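PDB 6KBC: CghA from Chaetomium globosum, which belongs to the Diels-Alderase family of the calycin clan and holds the ligand WK1 in a pocket of its two-domain, strand-rich fold. Local coordinates for residues A[64-69]-A[116-121]; A[275-280]-A[378-383]; A[328-331]-A[337-340]. All coordinates share one frame; numbering follows the deposited sequence.

Contact 1 (A[64-69]-A[116-121]). With WK1 ((2S)-3-[(2S,4E)-4-[[(1R,2S,4aR,6S,8R,8aS)-2-[(E)-but-2-en-2-yl]-6,8-dimethyl-1,2,4a,5,6,7,8,8a-octahydronaphthalen-1-yl]-oxidanyl-methylidene]-3,5-bis(oxidanylidene)pyrrolidin-2-yl]-2-methyl-2-oxidanyl-propanoic acid), chain B.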
loop_
_atom_site.group_PDB
_atom_site.type_symbol
_atom_site.label_atom_id
_atom_site.label_comp_id
_atom_site.label_asym_id
_atom_site.label_seq_id
_atom_site.Cartn_x
_atom_site.Cartn_y
_atom_site.Cartn_z
ATOM N N VAL A 64 6.833 1.791 -4.536
ATOM C CA VAL A 64 7.825 2.362 -3.645
ATOM C C VAL A 64 7.097 2.815 -2.393
ATOM O O VAL A 64 6.005 3.393 -2.471
ATOM C CB VAL A 64 8.585 3.532 -4.320
ATOM C CG1 VAL A 64 7.608 4.593 -4.825
ATOM C CG2 VAL A 64 9.599 4.130 -3.376
ATOM N N SER A 65 7.673 2.515 -1.240
ATOM C CA SER A 65 7.195 3.060 0.017
ATOM C C SER A 65 8.307 3.932 0.570
ATOM O O SER A 65 9.434 3.459 0.746
ATOM C CB SER A 65 6.808 1.953 1.011
ATOM O OG SER A 65 5.609 1.321 0.597
ATOM N N PHE A 66 8.000 5.206 0.789
ATOM C CA PHE A 66 8.899 6.107 1.492
ATOM C C PHE A 66 8.626 5.969 2.985
ATOM O O PHE A 66 7.515 6.257 3.446
ATOM C CB PHE A 66 8.698 7.547 1.037
ATOM C CG PHE A 66 9.067 7.788 -0.406
ATOM C CD1 PHE A 66 8.161 7.521 -1.420
ATOM C CD2 PHE A 66 10.319 8.292 -0.745
ATOM C CE1 PHE A 66 8.491 7.758 -2.762
ATOM C CE2 PHE A 66 10.655 8.530 -2.081
ATOM C CZ PHE A 66 9.740 8.258 -3.085
ATOM N N PHE A 67 9.638 5.535 3.731
ATOM C CA PHE A 67 9.505 5.209 5.141
ATOM C C PHE A 67 10.250 6.210 6.015
ATOM O O PHE A 67 11.382 6.599 5.708
ATOM C CB PHE A 67 10.065 3.816 5.444
ATOM C CG PHE A 67 9.200 2.679 4.986
ATOM C CD1 PHE A 67 7.874 2.589 5.380
ATOM C CD2 PHE A 67 9.734 1.663 4.206
ATOM C CE1 PHE A 67 7.083 1.510 4.981
ATOM C CE2 PHE A 67 8.952 0.585 3.807
ATOM C CZ PHE A 67 7.627 0.510 4.196
ATOM N N ARG A 68 9.605 6.609 7.108
ATOM C CA ARG A 68 10.274 7.075 8.318
ATOM C C ARG A 68 9.895 6.085 9.414
ATOM O O ARG A 68 8.748 6.079 9.873
ATOM C CB ARG A 68 9.846 8.495 8.685
ATOM C CG ARG A 68 10.323 9.586 7.739
ATOM C CD ARG A 68 9.630 10.867 8.112
ATOM N NE ARG A 68 10.192 12.041 7.455
ATOM C CZ ARG A 68 9.899 13.285 7.812
ATOM N NH1 ARG A 68 9.061 13.495 8.819
ATOM N NH2 ARG A 68 10.437 14.318 7.172
ATOM N N ASP A 69 10.838 5.237 9.810
ATOM C CA ASP A 69 10.589 4.172 10.784
ATOM C C ASP A 69 11.477 4.413 12.005
ATOM O O ASP A 69 12.686 4.152 11.967
ATOM C CB ASP A 69 10.844 2.799 10.162
ATOM C CG ASP A 69 10.374 1.643 11.050
ATOM O OD1 ASP A 69 10.120 1.861 12.252
ATOM O OD2 ASP A 69 10.263 0.505 10.540
ATOM N N GLY A 116 8.395 15.532 -0.819
ATOM C CA GLY A 116 9.199 14.731 0.086
ATOM C C GLY A 116 10.509 14.387 -0.589
ATOM O O GLY A 116 10.538 14.118 -1.791
ATOM N N VAL A 117 11.592 14.432 0.183
ATOM C CA VAL A 117 12.909 14.102 -0.346
ATOM C C VAL A 117 13.669 13.253 0.662
ATOM O O VAL A 117 14.032 13.714 1.749
ATOM C CB VAL A 117 13.717 15.362 -0.723
ATOM C CG1 VAL A 117 14.967 14.962 -1.488
ATOM C CG2 VAL A 117 12.882 16.335 -1.555
ATOM N N TRP A 118 13.820 11.982 0.318
ATOM C CA TRP A 118 14.792 11.029 0.844
ATOM C C TRP A 118 16.087 11.162 0.057
ATOM O O TRP A 118 16.141 10.814 -1.129
ATOM C CB TRP A 118 14.163 9.641 0.737
ATOM C CG TRP A 118 13.150 9.229 1.810
ATOM C CD1 TRP A 118 13.393 8.381 2.846
ATOM C CD2 TRP A 118 11.956 9.943 2.194
ATOM N NE1 TRP A 118 12.315 8.316 3.686
ATOM C CE2 TRP A 118 11.434 9.299 3.336
ATOM C CE3 TRP A 118 11.236 11.000 1.634
ATOM C CZ2 TRP A 118 10.229 9.674 3.923
ATOM C CZ3 TRP A 118 10.040 11.376 2.223
ATOM C CH2 TRP A 118 9.547 10.709 3.357
ATOM N N ARG A 119 17.127 11.689 0.701
ATOM C CA ARG A 119 18.339 12.045 -0.024
ATOM C C ARG A 119 19.563 11.966 0.869
ATOM O O ARG A 119 19.478 12.035 2.097
ATOM C CB ARG A 119 18.271 13.454 -0.620
ATOM C CG ARG A 119 18.127 14.524 0.447
ATOM C CD ARG A 119 18.108 15.930 -0.115
ATOM N NE ARG A 119 17.911 16.905 0.956
ATOM C CZ ARG A 119 18.878 17.399 1.721
ATOM N NH1 ARG A 119 20.118 16.938 1.623
ATOM N NH2 ARG A 119 18.582 18.293 2.653
ATOM N N THR A 120 20.712 11.824 0.213
ATOM C CA THR A 120 22.002 12.052 0.842
ATOM C C THR A 120 22.216 13.552 1.078
ATOM O O THR A 120 21.430 14.401 0.639
ATOM C CB THR A 120 23.120 11.480 -0.026
ATOM O OG1 THR A 120 22.954 11.949 -1.369
ATOM C CG2 THR A 120 23.077 9.965 -0.018
ATOM N N GLU A 121 23.305 13.874 1.777
ATOM C CA GLU A 121 23.539 15.234 2.272
ATOM C C GLU A 121 23.909 16.227 1.167
ATOM O O GLU A 121 24.613 15.885 0.218
ATOM C CB GLU A 121 24.637 15.223 3.342
ATOM C CG GLU A 121 24.360 14.278 4.508
ATOM C CD GLU A 121 23.625 14.957 5.652
ATOM O OE1 GLU A 121 23.056 16.050 5.423
ATOM O OE2 GLU A 121 23.595 14.390 6.769
HETATM O O WK1 B . 11.450 -4.477 1.686
HETATM C C17 WK1 B . 10.546 -4.284 0.914
HETATM O O1 WK1 B . 10.733 -3.950 -0.222
HETATM C C19 WK1 B . 9.149 -4.466 1.348
HETATM O O2 WK1 B . 9.050 -4.984 2.631
HETATM C C18 WK1 B . 8.492 -5.471 0.453
HETATM C C20 WK1 B . 8.582 -3.074 1.303
HETATM C C22 WK1 B . 7.108 -3.098 1.330
HETATM N N WK1 B . 6.399 -1.851 1.113
HETATM C C21 WK1 B . 5.431 -1.728 2.015
HETATM O O5 WK1 B . 4.615 -0.699 2.033
HETATM C C23 WK1 B . 6.465 -3.617 2.516
HETATM O O4 WK1 B . 6.772 -4.742 3.128
HETATM C C24 WK1 B . 5.383 -2.825 2.993
HETATM C C16 WK1 B . 4.520 -3.099 4.136
HETATM O O3 WK1 B . 4.732 -4.173 4.793
HETATM C C9 WK1 B . 3.365 -2.236 4.426
HETATM C C8 WK1 B . 2.308 -2.858 3.469
HETATM C C12 WK1 B . 2.737 -3.308 2.088
HETATM C C13 WK1 B . 2.606 -2.552 1.021
HETATM C C90 WK1 B . 3.045 -3.021 -0.324
HETATM C C14 WK1 B . 3.335 -4.656 1.902
HETATM C C7 WK1 B . 1.636 -4.050 4.080
HETATM C C6 WK1 B . 1.099 -3.933 5.265
HETATM C C3 WK1 B . 1.444 -2.706 6.047
HETATM C C4 WK1 B . 2.882 -2.265 5.869
HETATM C C5 WK1 B . 2.994 -0.876 6.466
HETATM C C11 WK1 B . 4.427 -0.445 6.500
HETATM C C2 WK1 B . 1.021 -2.692 7.493
HETATM C C1 WK1 B . 0.964 -1.245 7.869
HETATM C C10 WK1 B . 0.357 -0.960 9.203
HETATM C C WK1 B . 2.367 -0.722 7.837
#
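W118 and F66 carry this contact, as an edge-to-face aromatic pair in which the edge of F66 is turned to the face of the indole. The centroids of the F66 ring and the W118 six-membered ring lie 5.2 Å apart and the planes stand at 62°, with CD2 of F66 3.7 Å from CE3 of W118. The CB of F66 joins in with a CH-pi contact, 3.9 Å from the centroid of the W118 six-membered ring and almost straight over it, so ring edge and methylene share one indole face. CG of W118 lies beside its own backbone N, and the indole reaches across to the other strand. There W118 NE1 donates to the backbone O of F67 at 2.8 Å, nearly straight at 161°. That oxygen lies close to the indole plane, but the N-H comes to it from above the carbonyl plane. That bond, with F66 against one face, helps to set the rotation of the indole. R68 passes its CG 3.8 Å from CZ2 of W118 and carries its guanidinium on to S8 and S100. On strand 60-69, S65 OG donates to O5 of WK1 at 2.7 Å, and F67 packs against the same ligand. The two strands cross at 79° without pairing; strand 60-69 lies between strands 46-54 and 77-85, and strand 113-119 between 99-105 and 132-137, whose F135 meets F66 edge-to-face.

Contact 2 (A[275-280]-A[378-383])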
loop_
_atom_site.group_PDB
_atom_site.type_symbol
_atom_site.label_atom_id
_atom_site.label_comp_id
_atom_site.label_asym_id
_atom_site.label_seq_id
_atom_site.Cartn_x
_atom_site.Cartn_y
_atom_site.Cartn_z
ATOM N N LEU A 275 -14.056 -0.627 -2.746
ATOM C CA LEU A 275 -14.358 -1.133 -4.073
ATOM C C LEU A 275 -15.073 -0.031 -4.845
ATOM O O LEU A 275 -16.000 0.598 -4.326
ATOM C CB LEU A 275 -15.215 -2.384 -4.027
ATOM C CG LEU A 275 -15.618 -2.943 -5.387
ATOM C CD1 LEU A 275 -14.405 -3.518 -6.126
ATOM C CD2 LEU A 275 -16.706 -3.998 -5.199
ATOM N N TYR A 276 -14.629 0.203 -6.067
ATOM C CA TYR A 276 -15.246 1.175 -6.950
ATOM C C TYR A 276 -15.756 0.436 -8.168
ATOM O O TYR A 276 -15.191 -0.581 -8.564
ATOM C CB TYR A 276 -14.256 2.245 -7.370
ATOM C CG TYR A 276 -13.637 2.990 -6.228
ATOM C CD1 TYR A 276 -12.496 2.508 -5.601
ATOM C CD2 TYR A 276 -14.167 4.214 -5.797
ATOM C CE1 TYR A 276 -11.915 3.193 -4.554
ATOM C CE2 TYR A 276 -13.590 4.908 -4.750
ATOM C CZ TYR A 276 -12.468 4.393 -4.133
ATOM O OH TYR A 276 -11.875 5.072 -3.101
ATOM N N ARG A 277 -16.845 0.935 -8.741
ATOM C CA ARG A 277 -17.324 0.477 -10.036
ATOM C C ARG A 277 -17.465 1.708 -10.916
ATOM O O ARG A 277 -18.242 2.610 -10.595
ATOM C CB ARG A 277 -18.653 -0.265 -9.919
ATOM C CG ARG A 277 -19.073 -0.957 -11.215
ATOM C CD ARG A 277 -20.465 -1.573 -11.106
ATOM N NE ARG A 277 -20.588 -2.775 -11.935
ATOM C CZ ARG A 277 -20.746 -2.771 -13.260
ATOM N NH1 ARG A 277 -20.811 -1.624 -13.933
ATOM N NH2 ARG A 277 -20.848 -3.921 -13.915
ATOM N N ASP A 278 -16.692 1.752 -11.995
ATOM C CA ASP A 278 -16.617 2.930 -12.865
ATOM C C ASP A 278 -16.392 4.201 -12.061
ATOM O O ASP A 278 -16.976 5.247 -12.338
ATOM C CB ASP A 278 -17.862 3.061 -13.730
ATOM C CG ASP A 278 -17.979 1.947 -14.727
ATOM O OD1 ASP A 278 -16.992 1.715 -15.460
ATOM O OD2 ASP A 278 -19.057 1.317 -14.783
ATOM N N GLY A 279 -15.542 4.107 -11.043
ATOM C CA GLY A 279 -15.149 5.275 -10.292
ATOM C C GLY A 279 -16.101 5.696 -9.198
ATOM O O GLY A 279 -15.777 6.620 -8.442
ATOM N N LYS A 280 -17.256 5.064 -9.080
ATOM C CA LYS A 280 -18.160 5.315 -7.965
ATOM C C LYS A 280 -17.844 4.320 -6.850
ATOM O O LYS A 280 -17.710 3.119 -7.112
ATOM C CB LYS A 280 -19.595 5.147 -8.431
ATOM C CG LYS A 280 -19.932 6.189 -9.484
ATOM C CD LYS A 280 -21.358 6.121 -9.945
ATOM C CE LYS A 280 -21.532 7.128 -11.057
ATOM N NZ LYS A 280 -21.372 8.500 -10.511
ATOM N N SER A 378 -25.035 -12.578 -10.404
ATOM C CA SER A 378 -25.171 -12.082 -11.757
ATOM C C SER A 378 -24.315 -12.927 -12.684
ATOM O O SER A 378 -23.538 -13.781 -12.251
ATOM C CB SER A 378 -24.762 -10.610 -11.852
ATOM O OG SER A 378 -23.353 -10.495 -11.936
ATOM N N GLU A 379 -24.466 -12.666 -13.977
ATOM C CA GLU A 379 -23.666 -13.326 -14.995
ATOM C C GLU A 379 -22.297 -12.684 -15.158
ATOM O O GLU A 379 -21.486 -13.167 -15.958
ATOM C CB GLU A 379 -24.421 -13.309 -16.330
ATOM C CG GLU A 379 -25.594 -14.285 -16.368
ATOM C CD GLU A 379 -25.223 -15.658 -15.836
ATOM O OE1 GLU A 379 -24.502 -16.395 -16.547
ATOM O OE2 GLU A 379 -25.634 -15.999 -14.703
ATOM N N GLU A 380 -22.022 -11.622 -14.409
ATOM C CA GLU A 380 -20.795 -10.866 -14.593
ATOM C C GLU A 380 -19.576 -11.729 -14.290
ATOM O O GLU A 380 -19.528 -12.445 -13.283
ATOM C CB GLU A 380 -20.806 -9.643 -13.691
ATOM C CG GLU A 380 -19.600 -8.779 -13.868
ATOM C CD GLU A 380 -19.752 -7.475 -13.146
ATOM O OE1 GLU A 380 -19.481 -6.420 -13.768
ATOM O OE2 GLU A 380 -20.100 -7.515 -11.940
ATOM N N SER A 381 -18.589 -11.660 -15.173
ATOM C CA SER A 381 -17.330 -12.372 -14.985
ATOM C C SER A 381 -16.239 -11.487 -15.588
ATOM O O SER A 381 -15.926 -11.603 -16.774
ATOM C CB SER A 381 -17.373 -13.744 -15.639
ATOM O OG SER A 381 -16.148 -14.419 -15.468
ATOM N N VAL A 382 -15.681 -10.595 -14.767
ATOM C CA VAL A 382 -14.699 -9.632 -15.264
ATOM C C VAL A 382 -13.305 -10.230 -15.134
ATOM O O VAL A 382 -13.104 -11.245 -14.458
ATOM C CB VAL A 382 -14.798 -8.276 -14.533
ATOM C CG1 VAL A 382 -16.099 -7.594 -14.892
ATOM C CG2 VAL A 382 -14.680 -8.456 -13.039
ATOM N N HIS A 383 -12.334 -9.618 -15.798
ATOM C CA HIS A 383 -10.966 -10.112 -15.799
ATOM C C HIS A 383 -10.015 -8.938 -15.681
ATOM O O HIS A 383 -10.197 -7.913 -16.338
ATOM C CB HIS A 383 -10.645 -10.939 -17.063
ATOM C CG HIS A 383 -9.279 -11.555 -17.037
ATOM N ND1 HIS A 383 -8.143 -10.859 -17.404
ATOM C CD2 HIS A 383 -8.851 -12.767 -16.605
ATOM C CE1 HIS A 383 -7.083 -11.631 -17.242
ATOM N NE2 HIS A 383 -7.484 -12.796 -16.763
#
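R277 reaches E380 through a salt bridge between two chain segments whose nearest CA atoms, those of R277 and V382, are still 11.7 Å apart. From CB the arginine sets out toward the other segment, its CG anti to the backbone N (chi1 -171°). The chain runs extended from CA to CD, its side chain touching P251 and V282, and bends by rotation about CG-CD. NE bonds to the hydroxyl of Y252, and R277 NH1 makes a long salt bridge, 3.5 Å, to OD2 of the adjacent D278. At the tip R277 NH2 meets OE1 of E380 at 2.9 Å, near the guanidinium plane; the hydrogen bond within this bridge is weak, bent to 127°. E380 comes from the opposite direction, its carboxylate turned 24° from the guanidinium. Its OE2 is hydrogen-bonded to the Y252 hydroxyl and the backbone N of L375, so Y252 ties both partners together. An ST turn presents the glutamate, S378 OG accepting from E380 N at 3.0 Å. R277 opens the type I' turn linking strands 269-277 and 280-285. Strand 252-261 pairs with 269-277, while strand 382-392, beyond E380, runs between 239-249 and 363-375.

Contact 3 (A[328-331]-A[337-340])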
loop_
_atom_site.group_PDB
_atom_site.type_symbol
_atom_site.label_atom_id
_atom_site.label_comp_id
_atom_site.label_asym_id
_atom_site.label_seq_id
_atom_site.Cartn_x
_atom_site.Cartn_y
_atom_site.Cartn_z
ATOM N N GLU A 328 -14.350 -10.546 -0.956
ATOM C CA GLU A 328 -15.795 -10.424 -1.068
ATOM C C GLU A 328 -16.187 -9.087 -0.459
ATOM O O GLU A 328 -16.072 -8.901 0.753
ATOM C CB GLU A 328 -16.497 -11.574 -0.367
ATOM C CG GLU A 328 -18.005 -11.471 -0.338
ATOM C CD GLU A 328 -18.543 -12.365 0.749
ATOM O OE1 GLU A 328 -19.008 -13.465 0.419
ATOM O OE2 GLU A 328 -18.458 -11.975 1.936
ATOM N N PHE A 329 -16.635 -8.157 -1.295
ATOM C CA PHE A 329 -17.094 -6.863 -0.805
ATOM C C PHE A 329 -18.596 -6.905 -0.609
ATOM O O PHE A 329 -19.314 -7.504 -1.408
ATOM C CB PHE A 329 -16.742 -5.740 -1.793
ATOM C CG PHE A 329 -15.304 -5.360 -1.784
ATOM C CD1 PHE A 329 -14.848 -4.371 -0.933
ATOM C CD2 PHE A 329 -14.401 -5.987 -2.633
ATOM C CE1 PHE A 329 -13.508 -3.999 -0.942
ATOM C CE2 PHE A 329 -13.068 -5.629 -2.644
ATOM C CZ PHE A 329 -12.621 -4.624 -1.793
ATOM N N ARG A 330 -19.072 -6.261 0.445
ATOM C CA ARG A 330 -20.501 -6.133 0.675
ATOM C C ARG A 330 -20.870 -4.663 0.756
ATOM O O ARG A 330 -20.118 -3.850 1.302
ATOM C CB ARG A 330 -20.930 -6.823 1.964
ATOM C CG ARG A 330 -20.513 -8.260 2.017
ATOM C CD ARG A 330 -21.273 -9.012 3.092
ATOM N NE ARG A 330 -20.662 -10.314 3.272
ATOM C CZ ARG A 330 -20.977 -11.166 4.238
ATOM N NH1 ARG A 330 -21.942 -10.859 5.114
ATOM N NH2 ARG A 330 -20.318 -12.329 4.318
ATOM N N SER A 331 -22.035 -4.337 0.228
ATOM C CA SER A 331 -22.609 -3.009 0.360
ATOM C C SER A 331 -23.811 -3.064 1.296
ATOM O O SER A 331 -24.701 -3.901 1.113
ATOM C CB SER A 331 -23.049 -2.472 -1.002
ATOM O OG SER A 331 -23.930 -1.378 -0.807
ATOM N N GLU A 337 -25.742 -5.291 -2.575
ATOM C CA GLU A 337 -24.903 -5.970 -3.535
ATOM C C GLU A 337 -23.701 -6.581 -2.835
ATOM O O GLU A 337 -23.209 -6.068 -1.823
ATOM C CB GLU A 337 -24.441 -5.006 -4.624
ATOM C CG GLU A 337 -25.576 -4.534 -5.529
ATOM C CD GLU A 337 -25.293 -3.193 -6.164
ATOM O OE1 GLU A 337 -25.019 -2.230 -5.409
ATOM O OE2 GLU A 337 -25.340 -3.110 -7.414
ATOM N N LYS A 338 -23.254 -7.706 -3.374
ATOM C CA LYS A 338 -21.998 -8.336 -3.005
ATOM C C LYS A 338 -21.191 -8.544 -4.268
ATOM O O LYS A 338 -21.732 -8.935 -5.307
ATOM C CB LYS A 338 -22.222 -9.691 -2.291
ATOM C CG LYS A 338 -22.820 -9.567 -0.920
ATOM C CD LYS A 338 -22.499 -10.771 0.014
ATOM C CE LYS A 338 -22.475 -12.085 -0.741
ATOM N NZ LYS A 338 -22.178 -13.268 0.167
ATOM N N TRP A 339 -19.901 -8.277 -4.180
ATOM C CA TRP A 339 -18.983 -8.588 -5.257
ATOM C C TRP A 339 -17.928 -9.539 -4.714
ATOM O O TRP A 339 -17.469 -9.381 -3.579
ATOM C CB TRP A 339 -18.336 -7.332 -5.805
ATOM C CG TRP A 339 -19.318 -6.287 -6.244
ATOM C CD1 TRP A 339 -19.761 -6.054 -7.522
ATOM C CD2 TRP A 339 -19.972 -5.325 -5.412
ATOM N NE1 TRP A 339 -20.657 -5.003 -7.529
ATOM C CE2 TRP A 339 -20.790 -4.527 -6.251
ATOM C CE3 TRP A 339 -19.938 -5.046 -4.040
ATOM C CZ2 TRP A 339 -21.575 -3.484 -5.757
ATOM C CZ3 TRP A 339 -20.703 -3.986 -3.559
ATOM C CH2 TRP A 339 -21.519 -3.232 -4.414
ATOM N N SER A 340 -17.560 -10.529 -5.515
ATOM C CA SER A 340 -16.535 -11.488 -5.123
ATOM C C SER A 340 -15.490 -11.550 -6.217
ATOM O O SER A 340 -15.832 -11.657 -7.402
ATOM C CB SER A 340 -17.126 -12.884 -4.887
ATOM O OG SER A 340 -16.173 -13.676 -4.211
HETATM O O HOH W 1 -17.700 -14.883 -2.272
HETATM O O HOH W 2 -24.453 -6.693 0.739
#
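The indole of W339 lies beside F329, its partner in an antiparallel hydrogen-bonded pair of the beta hairpin formed by strands 324-330 and 338-346. Over one face of the W339 indole lies CB of E337, 3.3 Å above the plane and toward the rim. S331 approaches at the indole edge, its CB 3.8 Å from CZ3 of W339, and CB of F329 is 4.0 Å from CE3 of W339. The guanidinium of R330 is likewise engaged at its edge: NE and NH2 both reach OE2 of E328, which lies in the guanidinium plane. They come from the same face of the carboxylate; R330 NH2 meets E328 OE2 at 3.0 Å on its syn side, somewhat out of the plane, and NE comes from well above it. E328 OE1 takes the other cation, K338 NZ, at 3.2 Å and again from above the plane. A bend at chi3 of K338 (-36°) swings its amine to the glutamate, after its CD has run alongside R330. These three charged groups share the sheet face opposite the two aromatic rings; the carboxylate probably offsets the like charges of R330 and K338. R304 adds a salt bridge to OE2. R330 NH1 makes a salt bridge to D295 and a hydrogen bond to A297 O, and K338 NZ bonds to D295 O. S331 N donates to E337 O at 2.9 Å, and a water joins that same oxygen to S331 O.

Contacts 2 and 3 are neighbours in the C-terminal domain, with centres 10 Å apart. They meet through L275, whose CD2 lies 3.5 Å from CD2 of W339 and whose CB is 3.7 Å from CD1 of F329, so the strand that carries the surface salt bridge of contact 2 also packs on the aromatic side of the hairpin. In sequence, the hairpin of contact 3 falls wholly between the two segments of contact 2. Contact 1 stands apart in the N-terminal domain, on the opposite side of the chain's centre; its own centre is about 36 Å from that of contact 2 and about 37 Å from that of contact 3. Of the three, it alone contributes residues to the WK1 pocket.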